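Local structure of SAM-dependent methyltransferase (Exiguobacterium sibiricum 255-15, 3D2L) at residues V24-E29 / R235-A240; S106-Q111 / E204-W209; C218-D223 / D227-T232. The protein probably transfers a methyl group from S-adenosylmethionine to a substrate not yet identified. One frame throughout, in Å; residues are numbered along the deposited sequence.

Interaction 1: residues V24-E29 / R235-A240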
ATOM      1  N   VAL A  24       8.973   6.647  -2.755  1.00 33.17           N
ATOM      2  CA  VAL A  24      10.036   6.927  -1.802  1.00 31.72           C
ATOM      3  C   VAL A  24      10.468   8.380  -1.908  1.00 31.62           C
ATOM      4  O   VAL A  24      10.664   9.039  -0.880  1.00 35.42           O
ATOM      5  CB  VAL A  24      11.244   5.968  -2.003  1.00 34.07           C
ATOM      6  CG1 VAL A  24      12.402   6.347  -1.100  1.00 32.84           C
ATOM      7  CG2 VAL A  24      10.805   4.559  -1.729  1.00 29.96           C
ATOM      8  N   ALA A  25      10.582   8.910  -3.129  1.00 31.09           N
ATOM      9  CA  ALA A  25      10.975  10.309  -3.298  1.00 30.97           C
ATOM     10  C   ALA A  25       9.952  11.227  -2.629  1.00 31.83           C
ATOM     11  O   ALA A  25      10.309  12.241  -2.040  1.00 28.91           O
ATOM     12  CB  ALA A  25      11.184  10.663  -4.798  1.00 31.59           C
ATOM     13  N   TRP A  26       8.683  10.823  -2.662  1.00 31.57           N
ATOM     14  CA  TRP A  26       7.590  11.575  -2.024  1.00 31.64           C
ATOM     15  C   TRP A  26       7.681  11.528  -0.495  1.00 29.80           C
ATOM     16  O   TRP A  26       7.547  12.545   0.174  1.00 29.10           O
ATOM     17  CB  TRP A  26       6.237  11.035  -2.522  1.00 32.44           C
ATOM     18  CG  TRP A  26       5.043  11.552  -1.773  1.00 31.51           C
ATOM     19  CD1 TRP A  26       4.634  12.829  -1.696  1.00 35.52           C
ATOM     20  CD2 TRP A  26       4.097  10.783  -1.034  1.00 31.06           C
ATOM     21  NE1 TRP A  26       3.520  12.923  -0.921  1.00 30.37           N
ATOM     22  CE2 TRP A  26       3.158  11.685  -0.500  1.00 29.94           C
ATOM     23  CE3 TRP A  26       3.960   9.425  -0.753  1.00 32.41           C
ATOM     24  CZ2 TRP A  26       2.062  11.276   0.264  1.00 35.11           C
ATOM     25  CZ3 TRP A  26       2.861   9.011   0.028  1.00 37.49           C
ATOM     26  CH2 TRP A  26       1.926   9.947   0.517  1.00 34.63           C
ATOM     27  N   VAL A  27       7.944  10.350   0.055  1.00 29.14           N
ATOM     28  CA  VAL A  27       8.097  10.201   1.496  1.00 29.87           C
ATOM     29  C   VAL A  27       9.259  11.119   1.934  1.00 29.42           C
ATOM     30  O   VAL A  27       9.147  11.820   2.930  1.00 30.98           O
ATOM     31  CB  VAL A  27       8.302   8.712   1.934  1.00 27.33           C
ATOM     32  CG1 VAL A  27       8.597   8.600   3.470  1.00 28.74           C
ATOM     33  CG2 VAL A  27       7.068   7.811   1.540  1.00 29.38           C
ATOM     34  N   LEU A  28      10.357  11.119   1.173  1.00 32.90           N
ATOM     35  CA  LEU A  28      11.534  11.961   1.476  1.00 32.05           C
ATOM     36  C   LEU A  28      11.199  13.467   1.554  1.00 34.01           C
ATOM     37  O   LEU A  28      11.872  14.220   2.268  1.00 34.85           O
ATOM     38  CB  LEU A  28      12.637  11.665   0.474  1.00 32.47           C
ATOM     39  CG  LEU A  28      13.336  10.331   0.723  1.00 31.37           C
ATOM     40  CD1 LEU A  28      14.174   9.938  -0.438  1.00 33.26           C
ATOM     41  CD2 LEU A  28      14.179  10.399   2.003  1.00 36.63           C
ATOM     42  N   GLU A  29      10.158  13.901   0.837  1.00 34.36           N
ATOM     43  CA  GLU A  29       9.704  15.292   0.894  1.00 37.17           C
ATOM     44  C   GLU A  29       8.940  15.621   2.154  1.00 37.35           C
ATOM     45  O   GLU A  29       8.818  16.796   2.498  1.00 37.66           O
ATOM     46  CB  GLU A  29       8.779  15.611  -0.279  1.00 38.66           C
ATOM     47  CG  GLU A  29       9.407  15.401  -1.630  1.00 44.17           C
ATOM     48  CD  GLU A  29       8.426  15.670  -2.784  1.00 47.46           C
ATOM     49  OE1 GLU A  29       7.179  15.584  -2.577  1.00 57.87           O
ATOM     50  OE2 GLU A  29       8.929  15.951  -3.898  1.00 59.73           O
ATOM     51  N   ARG A 235      -4.406   8.727  -8.759  1.00 27.24           N
ATOM     52  CA  ARG A 235      -3.914   8.356  -7.433  1.00 27.10           C
ATOM     53  C   ARG A 235      -3.810   9.624  -6.576  1.00 28.24           C
ATOM     54  O   ARG A 235      -3.228  10.621  -7.003  1.00 26.67           O
ATOM     55  CB  ARG A 235      -2.564   7.666  -7.573  1.00 26.17           C
ATOM     56  CG  ARG A 235      -1.993   7.100  -6.318  1.00 22.51           C
ATOM     57  CD  ARG A 235      -0.676   6.387  -6.582  1.00 30.47           C
ATOM     58  NE  ARG A 235      -0.892   5.232  -7.452  1.00 32.00           N
ATOM     59  CZ  ARG A 235      -1.310   4.041  -7.044  1.00 33.92           C
ATOM     60  NH1 ARG A 235      -1.511   3.806  -5.763  1.00 32.74           N
ATOM     61  NH2 ARG A 235      -1.512   3.076  -7.930  1.00 32.46           N
ATOM     62  N   ILE A 236      -4.406   9.573  -5.392  1.00 27.17           N
ATOM     63  CA  ILE A 236      -4.458  10.710  -4.479  1.00 25.01           C
ATOM     64  C   ILE A 236      -3.577  10.463  -3.262  1.00 25.73           C
ATOM     65  O   ILE A 236      -3.675   9.435  -2.609  1.00 26.81           O
ATOM     66  CB  ILE A 236      -5.903  11.056  -4.129  1.00 25.80           C
ATOM     67  CG1 ILE A 236      -6.694  11.229  -5.436  1.00 33.10           C
ATOM     68  CG2 ILE A 236      -5.962  12.355  -3.241  1.00 23.10           C
ATOM     69  CD1 ILE A 236      -8.037  11.829  -5.299  1.00 41.52           C
ATOM     70  N   PHE A 237      -2.695  11.418  -2.980  1.00 27.97           N
ATOM     71  CA  PHE A 237      -1.726  11.312  -1.912  1.00 27.25           C
ATOM     72  C   PHE A 237      -2.141  12.203  -0.771  1.00 27.40           C
ATOM     73  O   PHE A 237      -2.517  13.348  -0.987  1.00 26.66           O
ATOM     74  CB  PHE A 237      -0.326  11.720  -2.430  1.00 28.77           C
ATOM     75  CG  PHE A 237       0.202  10.810  -3.506  1.00 27.12           C
ATOM     76  CD1 PHE A 237      -0.340  10.840  -4.778  1.00 30.52           C
ATOM     77  CD2 PHE A 237       1.240   9.927  -3.250  1.00 32.47           C
ATOM     78  CE1 PHE A 237       0.127   9.982  -5.774  1.00 29.61           C
ATOM     79  CE2 PHE A 237       1.713   9.073  -4.255  1.00 29.89           C
ATOM     80  CZ  PHE A 237       1.150   9.119  -5.515  1.00 28.95           C
ATOM     81  N   PHE A 238      -2.068  11.671   0.449  1.00 27.37           N
ATOM     82  CA  PHE A 238      -2.441  12.418   1.663  1.00 25.27           C
ATOM     83  C   PHE A 238      -1.277  12.474   2.607  1.00 25.95           C
ATOM     84  O   PHE A 238      -0.616  11.462   2.828  1.00 27.18           O
ATOM     85  CB  PHE A 238      -3.537  11.697   2.417  1.00 26.41           C
ATOM     86  CG  PHE A 238      -4.843  11.706   1.716  1.00 22.72           C
ATOM     87  CD1 PHE A 238      -5.060  10.862   0.635  1.00 27.10           C
ATOM     88  CD2 PHE A 238      -5.844  12.536   2.140  1.00 25.91           C
ATOM     89  CE1 PHE A 238      -6.285  10.881  -0.030  1.00 26.21           C
ATOM     90  CE2 PHE A 238      -7.072  12.557   1.481  1.00 28.06           C
ATOM     91  CZ  PHE A 238      -7.266  11.746   0.398  1.00 24.87           C
ATOM     92  N   VAL A 239      -1.074  13.638   3.211  1.00 28.50           N
ATOM     93  CA  VAL A 239      -0.059  13.820   4.231  1.00 25.93           C
ATOM     94  C   VAL A 239      -0.833  14.405   5.375  1.00 28.10           C
ATOM     95  O   VAL A 239      -1.538  15.422   5.204  1.00 27.12           O
ATOM     96  CB  VAL A 239       1.100  14.793   3.807  1.00 24.70           C
ATOM     97  CG1 VAL A 239       2.163  14.903   4.941  1.00 27.95           C
ATOM     98  CG2 VAL A 239       1.743  14.313   2.504  1.00 27.76           C
ATOM     99  N   ALA A 240      -0.722  13.763   6.541  1.00 29.67           N
ATOM    100  CA  ALA A 240      -1.437  14.205   7.757  1.00 29.86           C
ATOM    101  C   ALA A 240      -0.480  14.175   8.934  1.00 28.68           C
ATOM    102  O   ALA A 240       0.495  13.409   8.944  1.00 30.38           O
ATOM    103  CB  ALA A 240      -2.676  13.324   8.026  1.00 26.48           C
TER

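Interaction 2: residues S106-Q111 / E204-W209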
ATOM      1  N   SER A 106      -2.596   0.344  -0.657  1.00 29.06           N
ATOM      2  CA  SER A 106      -2.794  -0.688   0.344  0.50 29.08           C
ATOM      3  C   SER A 106      -3.994  -0.375   1.246  1.00 27.77           C
ATOM      4  O   SER A 106      -4.708  -1.284   1.711  1.00 28.78           O
ATOM      5  CB  SER A 106      -1.554  -0.798   1.206  0.50 29.59           C
ATOM      6  OG  SER A 106      -1.697  -1.902   2.054  0.50 29.14           O
ATOM      7  N   LEU A 107      -4.217   0.914   1.507  1.00 28.21           N
ATOM      8  CA  LEU A 107      -5.341   1.316   2.362  1.00 26.24           C
ATOM      9  C   LEU A 107      -6.638   0.945   1.724  1.00 26.85           C
ATOM     10  O   LEU A 107      -7.636   0.681   2.419  1.00 29.10           O
ATOM     11  CB  LEU A 107      -5.294   2.835   2.668  1.00 24.55           C
ATOM     12  CG  LEU A 107      -6.257   3.260   3.789  1.00 24.57           C
ATOM     13  CD1 LEU A 107      -5.788   2.926   5.185  1.00 28.03           C
ATOM     14  CD2 LEU A 107      -6.490   4.763   3.626  1.00 25.22           C
ATOM     15  N   ASN A 108      -6.663   0.910   0.386  1.00 27.97           N
ATOM     16  CA  ASN A 108      -7.890   0.551  -0.327  1.00 27.67           C
ATOM     17  C   ASN A 108      -8.397  -0.894  -0.187  1.00 27.82           C
ATOM     18  O   ASN A 108      -9.525  -1.186  -0.581  1.00 25.61           O
ATOM     19  CB  ASN A 108      -7.829   0.964  -1.817  1.00 27.99           C
ATOM     20  CG  ASN A 108      -7.831   2.451  -2.022  1.00 28.02           C
ATOM     21  OD1 ASN A 108      -6.864   2.998  -2.555  1.00 28.38           O
ATOM     22  ND2 ASN A 108      -8.840   3.131  -1.512  1.00 22.34           N
ATOM     23  N   TYR A 109      -7.602  -1.783   0.395  1.00 27.53           N
ATOM     24  CA  TYR A 109      -8.022  -3.146   0.636  1.00 27.37           C
ATOM     25  C   TYR A 109      -9.001  -3.232   1.800  1.00 26.91           C
ATOM     26  O   TYR A 109      -9.689  -4.210   1.924  1.00 26.23           O
ATOM     27  CB  TYR A 109      -6.831  -4.072   0.848  1.00 26.15           C
ATOM     28  CG  TYR A 109      -6.078  -4.307  -0.451  1.00 27.06           C
ATOM     29  CD1 TYR A 109      -6.550  -5.179  -1.425  1.00 29.06           C
ATOM     30  CD2 TYR A 109      -4.859  -3.701  -0.652  1.00 29.49           C
ATOM     31  CE1 TYR A 109      -5.812  -5.365  -2.643  1.00 30.50           C
ATOM     32  CE2 TYR A 109      -4.144  -3.865  -1.817  1.00 35.11           C
ATOM     33  CZ  TYR A 109      -4.618  -4.694  -2.803  1.00 32.95           C
ATOM     34  OH  TYR A 109      -3.854  -4.801  -3.936  1.00 35.09           O
ATOM     35  N   LEU A 110      -9.094  -2.172   2.610  1.00 28.01           N
ATOM     36  CA  LEU A 110     -10.054  -2.137   3.695  1.00 23.66           C
ATOM     37  C   LEU A 110     -11.420  -2.205   3.103  1.00 27.00           C
ATOM     38  O   LEU A 110     -11.649  -1.644   2.045  1.00 25.17           O
ATOM     39  CB  LEU A 110      -9.899  -0.884   4.547  1.00 23.12           C
ATOM     40  CG  LEU A 110      -8.527  -0.844   5.257  1.00 23.41           C
ATOM     41  CD1 LEU A 110      -8.335   0.459   6.062  1.00 24.70           C
ATOM     42  CD2 LEU A 110      -8.391  -2.076   6.130  1.00 24.54           C
ATOM     43  N   GLN A 111     -12.349  -2.837   3.811  1.00 29.51           N
ATOM     44  CA  GLN A 111     -13.664  -3.064   3.240  1.00 31.63           C
ATOM     45  C   GLN A 111     -14.780  -2.168   3.720  1.00 32.05           C
ATOM     46  O   GLN A 111     -15.750  -1.984   2.995  1.00 27.16           O
ATOM     47  CB  GLN A 111     -14.042  -4.537   3.454  1.00 34.28           C
ATOM     48  CG  GLN A 111     -13.050  -5.469   2.729  1.00 35.61           C
ATOM     49  CD  GLN A 111     -13.528  -6.910   2.632  1.00 41.97           C
ATOM     50  OE1 GLN A 111     -14.562  -7.293   3.220  1.00 43.75           O
ATOM     51  NE2 GLN A 111     -12.760  -7.729   1.908  1.00 40.55           N
ATOM     52  N   GLU A 204     -12.509  14.065   0.255  1.00 26.82           N
ATOM     53  CA  GLU A 204     -13.140  14.754   1.370  1.00 28.29           C
ATOM     54  C   GLU A 204     -13.580  13.795   2.484  1.00 26.95           C
ATOM     55  O   GLU A 204     -13.631  14.194   3.625  1.00 25.13           O
ATOM     56  CB  GLU A 204     -14.380  15.502   0.881  1.00 28.76           C
ATOM     57  CG  GLU A 204     -14.084  16.633  -0.099  1.00 39.89           C
ATOM     58  CD  GLU A 204     -13.714  16.202  -1.535  1.00 49.06           C
ATOM     59  OE1 GLU A 204     -14.006  15.050  -1.974  1.00 35.91           O
ATOM     60  OE2 GLU A 204     -13.130  17.068  -2.234  1.00 60.99           O
ATOM     61  N   GLN A 205     -13.962  12.565   2.132  1.00 27.23           N
ATOM     62  CA  GLN A 205     -14.379  11.579   3.129  1.00 28.55           C
ATOM     63  C   GLN A 205     -13.179  11.157   3.953  1.00 28.99           C
ATOM     64  O   GLN A 205     -13.266  11.050   5.178  1.00 25.26           O
ATOM     65  CB  GLN A 205     -14.996  10.330   2.486  1.00 29.14           C
ATOM     66  CG  GLN A 205     -15.378   9.284   3.525  1.00 29.24           C
ATOM     67  CD  GLN A 205     -16.405   9.791   4.511  1.00 32.50           C
ATOM     68  OE1 GLN A 205     -17.591   9.694   4.254  1.00 31.98           O
ATOM     69  NE2 GLN A 205     -15.962  10.291   5.659  1.00 32.44           N
ATOM     70  N   TYR A 206     -12.051  10.931   3.278  1.00 27.65           N
ATOM     71  CA  TYR A 206     -10.818  10.600   3.975  1.00 25.19           C
ATOM     72  C   TYR A 206     -10.315  11.734   4.895  1.00 25.35           C
ATOM     73  O   TYR A 206      -9.808  11.456   5.968  1.00 26.14           O
ATOM     74  CB  TYR A 206      -9.692  10.226   3.006  1.00 26.48           C
ATOM     75  CG  TYR A 206      -9.826   8.822   2.370  1.00 24.68           C
ATOM     76  CD1 TYR A 206      -9.578   7.669   3.122  1.00 27.09           C
ATOM     77  CD2 TYR A 206     -10.094   8.678   1.034  1.00 24.47           C
ATOM     78  CE1 TYR A 206      -9.674   6.400   2.555  1.00 22.92           C
ATOM     79  CE2 TYR A 206     -10.155   7.434   0.440  1.00 27.50           C
ATOM     80  CZ  TYR A 206      -9.949   6.290   1.203  1.00 26.69           C
ATOM     81  OH  TYR A 206     -10.026   5.059   0.617  1.00 27.13           O
ATOM     82  N   ILE A 207     -10.391  12.975   4.437  1.00 25.22           N
ATOM     83  CA  ILE A 207     -10.009  14.177   5.222  1.00 25.70           C
ATOM     84  C   ILE A 207     -10.853  14.220   6.491  1.00 26.78           C
ATOM     85  O   ILE A 207     -10.341  14.458   7.552  1.00 25.50           O
ATOM     86  CB  ILE A 207     -10.218  15.497   4.415  1.00 26.29           C
ATOM     87  CG1 ILE A 207      -9.212  15.611   3.239  1.00 27.12           C
ATOM     88  CG2 ILE A 207     -10.093  16.752   5.336  1.00 24.57           C
ATOM     89  CD1 ILE A 207      -9.652  16.655   2.106  1.00 24.09           C
ATOM     90  N   THR A 208     -12.156  13.973   6.380  1.00 23.57           N
ATOM     91  CA  THR A 208     -13.026  13.975   7.567  1.00 26.94           C
ATOM     92  C   THR A 208     -12.631  12.945   8.601  1.00 25.42           C
ATOM     93  O   THR A 208     -12.593  13.223   9.785  1.00 25.87           O
ATOM     94  CB  THR A 208     -14.499  13.733   7.150  1.00 25.45           C
ATOM     95  OG1 THR A 208     -14.919  14.848   6.372  1.00 31.43           O
ATOM     96  CG2 THR A 208     -15.390  13.623   8.371  1.00 32.19           C
ATOM     97  N   TRP A 209     -12.367  11.731   8.147  1.00 25.74           N
ATOM     98  CA  TRP A 209     -11.939  10.661   9.016  1.00 23.07           C
ATOM     99  C   TRP A 209     -10.620  10.958   9.650  1.00 23.55           C
ATOM    100  O   TRP A 209     -10.438  10.663  10.826  1.00 24.13           O
ATOM    101  CB  TRP A 209     -11.868   9.324   8.251  1.00 23.87           C
ATOM    102  CG  TRP A 209     -13.217   8.739   7.837  1.00 22.37           C
ATOM    103  CD1 TRP A 209     -14.408   8.889   8.484  1.00 28.42           C
ATOM    104  CD2 TRP A 209     -13.468   7.860   6.742  1.00 24.99           C
ATOM    105  NE1 TRP A 209     -15.395   8.184   7.828  1.00 23.46           N
ATOM    106  CE2 TRP A 209     -14.834   7.533   6.766  1.00 27.19           C
ATOM    107  CE3 TRP A 209     -12.667   7.343   5.716  1.00 24.37           C
ATOM    108  CZ2 TRP A 209     -15.413   6.719   5.804  1.00 29.68           C
ATOM    109  CZ3 TRP A 209     -13.227   6.520   4.791  1.00 29.76           C
ATOM    110  CH2 TRP A 209     -14.577   6.198   4.838  1.00 26.94           C
TER
HETATM  111  O   HOH W   1      -9.627   2.943   2.339  1.00 23.14           O

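Interaction 3: residues C218-D223 / D227-T232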
ATOM      1  N   CYS A 218      -2.345  17.943   6.060  1.00 29.44           N
ATOM      2  CA  CYS A 218      -1.365  18.876   5.576  1.00 29.58           C
ATOM      3  C   CYS A 218      -1.427  19.099   4.095  1.00 31.26           C
ATOM      4  O   CYS A 218      -1.247  20.218   3.659  1.00 33.57           O
ATOM      5  CB  CYS A 218       0.019  18.368   5.878  1.00 31.32           C
ATOM      6  SG  CYS A 218       0.366  18.174   7.627  1.00 38.24           S
ATOM      7  N   ALA A 219      -1.631  18.030   3.325  1.00 29.01           N
ATOM      8  CA  ALA A 219      -1.642  18.108   1.882  1.00 30.59           C
ATOM      9  C   ALA A 219      -2.435  16.943   1.272  1.00 30.21           C
ATOM     10  O   ALA A 219      -2.433  15.836   1.820  1.00 26.93           O
ATOM     11  CB  ALA A 219      -0.204  18.107   1.367  1.00 30.62           C
ATOM     12  N   VAL A 220      -3.182  17.261   0.207  1.00 30.79           N
ATOM     13  CA  VAL A 220      -3.931  16.304  -0.614  1.00 30.59           C
ATOM     14  C   VAL A 220      -3.529  16.649  -2.052  1.00 32.57           C
ATOM     15  O   VAL A 220      -3.885  17.723  -2.571  1.00 30.57           O
ATOM     16  CB  VAL A 220      -5.446  16.423  -0.449  1.00 31.09           C
ATOM     17  CG1 VAL A 220      -6.145  15.313  -1.290  1.00 30.15           C
ATOM     18  CG2 VAL A 220      -5.804  16.324   1.002  1.00 32.21           C
ATOM     19  N   THR A 221      -2.754  15.754  -2.668  1.00 30.60           N
ATOM     20  CA  THR A 221      -2.203  15.973  -3.977  1.00 30.70           C
ATOM     21  C   THR A 221      -2.456  14.787  -4.925  1.00 30.61           C
ATOM     22  O   THR A 221      -2.780  13.687  -4.498  1.00 29.06           O
ATOM     23  CB  THR A 221      -0.708  16.289  -3.858  1.00 28.46           C
ATOM     24  OG1 THR A 221      -0.036  15.171  -3.269  1.00 31.14           O
ATOM     25  CG2 THR A 221      -0.467  17.541  -2.985  1.00 34.57           C
ATOM     26  N   GLY A 222      -2.376  15.069  -6.221  1.00 30.32           N
ATOM     27  CA  GLY A 222      -2.622  14.073  -7.240  1.00 30.41           C
ATOM     28  C   GLY A 222      -1.421  13.641  -8.051  1.00 31.33           C
ATOM     29  O   GLY A 222      -0.511  14.433  -8.356  1.00 32.67           O
ATOM     30  N   ASP A 223      -1.415  12.345  -8.347  1.00 33.53           N
ATOM     31  CA  ASP A 223      -0.459  11.689  -9.247  1.00 34.05           C
ATOM     32  C   ASP A 223       1.015  12.096  -9.146  1.00 34.60           C
ATOM     33  O   ASP A 223       1.653  12.397 -10.144  1.00 34.18           O
ATOM     34  CB  ASP A 223      -0.993  11.869 -10.671  1.00 37.37           C
ATOM     35  CG  ASP A 223      -2.341  11.174 -10.868  1.00 37.76           C
ATOM     36  OD1 ASP A 223      -2.514  10.082 -10.305  1.00 35.71           O
ATOM     37  OD2 ASP A 223      -3.205  11.703 -11.579  1.00 34.93           O
ATOM     38  N   ASP A 227       0.468  19.563  -6.924  1.00 37.62           N
ATOM     39  CA  ASP A 227      -0.829  20.227  -6.961  1.00 39.48           C
ATOM     40  C   ASP A 227      -1.995  19.372  -6.468  1.00 38.39           C
ATOM     41  O   ASP A 227      -1.906  18.158  -6.446  1.00 36.64           O
ATOM     42  CB  ASP A 227      -1.101  20.644  -8.405  1.00 41.51           C
ATOM     43  CG  ASP A 227       0.038  21.457  -8.985  1.00 50.48           C
ATOM     44  OD1 ASP A 227       0.300  22.562  -8.454  1.00 54.43           O
ATOM     45  OD2 ASP A 227       0.677  20.977  -9.953  1.00 59.25           O
ATOM     46  N   ALA A 228      -3.091  20.038  -6.105  1.00 38.45           N
ATOM     47  CA  ALA A 228      -4.312  19.369  -5.725  1.00 38.32           C
ATOM     48  C   ALA A 228      -4.690  18.418  -6.864  1.00 38.48           C
ATOM     49  O   ALA A 228      -4.296  18.638  -8.011  1.00 37.82           O
ATOM     50  CB  ALA A 228      -5.415  20.384  -5.515  1.00 37.42           C
ATOM     51  N   PRO A 229      -5.467  17.367  -6.561  1.00 38.24           N
ATOM     52  CA  PRO A 229      -5.829  16.433  -7.638  1.00 37.62           C
ATOM     53  C   PRO A 229      -6.730  17.031  -8.721  1.00 37.35           C
ATOM     54  O   PRO A 229      -7.645  17.785  -8.400  1.00 38.58           O
ATOM     55  CB  PRO A 229      -6.599  15.313  -6.897  1.00 37.61           C
ATOM     56  CG  PRO A 229      -6.322  15.521  -5.451  1.00 37.63           C
ATOM     57  CD  PRO A 229      -6.042  16.966  -5.261  1.00 37.24           C
ATOM     58  N   THR A 230      -6.468  16.682  -9.979  1.00 38.20           N
ATOM     59  CA  THR A 230      -7.333  17.114 -11.098  1.00 38.10           C
ATOM     60  C   THR A 230      -8.514  16.136 -11.124  1.00 38.12           C
ATOM     61  O   THR A 230      -8.557  15.145 -10.358  1.00 36.16           O
ATOM     62  CB  THR A 230      -6.591  17.140 -12.458  1.00 37.21           C
ATOM     63  OG1 THR A 230      -6.282  15.814 -12.890  1.00 34.20           O
ATOM     64  CG2 THR A 230      -5.288  17.920 -12.352  1.00 40.84           C
ATOM     65  N   GLU A 231      -9.492  16.432 -11.969  1.00 37.18           N
ATOM     66  CA  GLU A 231     -10.698  15.609 -12.077  1.00 38.12           C
ATOM     67  C   GLU A 231     -10.425  14.253 -12.756  1.00 35.81           C
ATOM     68  O   GLU A 231     -11.259  13.354 -12.697  1.00 35.69           O
ATOM     69  CB  GLU A 231     -11.796  16.384 -12.843  1.00 38.58           C
ATOM     70  N   THR A 232      -9.292  14.143 -13.442  1.00 35.43           N
ATOM     71  CA  THR A 232      -8.887  12.918 -14.098  1.00 36.45           C
ATOM     72  C   THR A 232      -7.664  12.276 -13.397  1.00 34.38           C
ATOM     73  O   THR A 232      -6.989  11.393 -13.952  1.00 33.86           O
ATOM     74  CB  THR A 232      -8.560  13.161 -15.575  1.00 37.29           C
ATOM     75  OG1 THR A 232      -7.422  14.019 -15.676  1.00 43.21           O
ATOM     76  CG2 THR A 232      -9.748  13.765 -16.290  1.00 30.91           C
TER

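Interaction 1: residues V24-E29 / R235-A240
Trp-26 reaches from its helix across to Phe-237 and Val-239 on the strand, spanning two segments whose axes come no nearer than 10.9 Å and run at 28° to each other. CB and CG only carry the side chain outward: CG is anti to the backbone N (chi1 170°), which sends the indole off the helix toward the sheet. At the fused bond the contact begins, with Trp-26 CD2 3.7 Å from Phe-237 CD2. That Phe-237 CD2 sits over the centre of the six-membered ring, making a T-shaped (edge-to-face) pair in which the phenyl edge meets the indole face, with centroids 4.9 Å apart and planes at 78°. Further out, Trp-26 CZ2 touches Phe-237 CB at 3.6 Å. The same Trp-26 CZ2 lies 3.7 Å from Phe-238 O, a carbonyl oxygen near the indole plane at the ring edge, and 3.8 Å from Val-239 CG2. A leucine in place of Trp-26 would probably leave the edge of Phe-237 without a ring face to rest on and open a gap beside the Val-239 methyl. Around this buried contact, Trp-26 also packs on Leu-134 of strand 131-138. Strand 235-242 lies between strands 131-138 and 215-222, with helix 20-30 over one face of the sheet, while Phe-238 points to the other face and meets helix 203-212.

Interaction 2: residues S106-Q111 / E204-W209
Leu-107 and Tyr-206 have the nearest CA atoms across the contact, yet 10.9 Å separates them, so the short 3-10 turn 107-109 and helix 204-209 meet through side chains and a water. The setting is the Rossmann-like methyltransferase fold, and the contact joins the loop that follows strand 97-102 of its central sheet to helix 203-212. Tyr-206 does most of the reaching. Its CG is anti to the carbonyl carbon (chi1 -75°), and the ring extends from the helix toward the turn. Leu-107 slides past it in the opposite direction, and the branch that touches is CD2, 3.7 Å from Tyr-206 CE1. Next along the turn, the amide of Asn-108 is set nearly across the phenol, the two planes 74° apart, with Asn-108 ND2 3.1 Å from Tyr-206 OH. The main hold on this amide comes from outside the pair: ND2 donates to Arg-199 O and OD1 accepts from the backbone N of His-138, which together fix which way the amide is turned. Val-137 of strand 131-138 touches Leu-107, Asn-108 and Tyr-206 alike, packing against the contact from the sheet, and Tyr-206 OH has a further, weak hydrogen bond with Thr-200 OG1. One water completes the join: lying in the phenol plane at the ring edge, it is hydrogen-bonded to Tyr-206 OH at 2.8 Å and donates a 3.0 Å hydrogen bond to Leu-107 O.

Interaction 3: residues C218-D223 / D227-T232
Asp-227 O is held from the strand by Gly-222 N, which donates a 3.1 Å hydrogen bond to it with 160° at the hydrogen. A bent, weaker CA-H...O contact from Thr-221 CA, 3.3 Å from the same Asp-227 O, supplements that bond. A second such contact runs the other way, Ala-228 CA lying 3.6 Å from Val-220 O with an almost linear angle of 174° at the hydrogen. Pro-229 then folds its ring over the strand: Pro-229 CD is 3.5 Å from Val-220 O, and Pro-229 CG meets Val-220 CG1 more loosely at 4.2 Å. The CA atoms of the two segments are nearest at Gly-222 and Pro-229, 4.0 Å apart. A CB on Gly-222 would point toward the loop and fall 2.9 Å from Pro-229 CA, a clash that the glycine avoids. The strand ends at Gly-222; Asp-223, next along, has its backbone in the left-handed region, and its carboxylate turns to the far end of the loop, OD1 accepting from Arg-235 N and OD2 from Glu-234 N. The loop connects strands 215-222 and 235-242, antiparallel neighbours in the central sheet, with a classic beta bulge where Cys-218 and Ala-219 face Val-239. Strand 215-222 is outermost: Asp-227 and Ala-228 lie along its outer edge, and Pro-229 turns onto the face that carries Val-220, where it also touches Ile-236 of strand 235-242.

In the fold
Interactions 1 and 2 are buried, whereas interaction 3 lies mostly at the surface. Strand 235-242 links 1 and 3: Phe-237 N and Thr-221 O are 2.7 Å apart, a probable hydrogen bond between the two sheet neighbours. Across the sheet, Phe-238 CE2 packs 3.8 Å from Tyr-206 CB, bringing interaction 2's helix against the face opposite Trp-26. That helix also meets interaction 3, where Ile-207 CD1 touches Val-220 CG2. The chemistry follows the location: interaction 1 is aromatic and apolar, interaction 2 mixes a leucine contact with a water bridge, and interaction 3 relies mainly on backbone atoms and a proline at the sheet's edge.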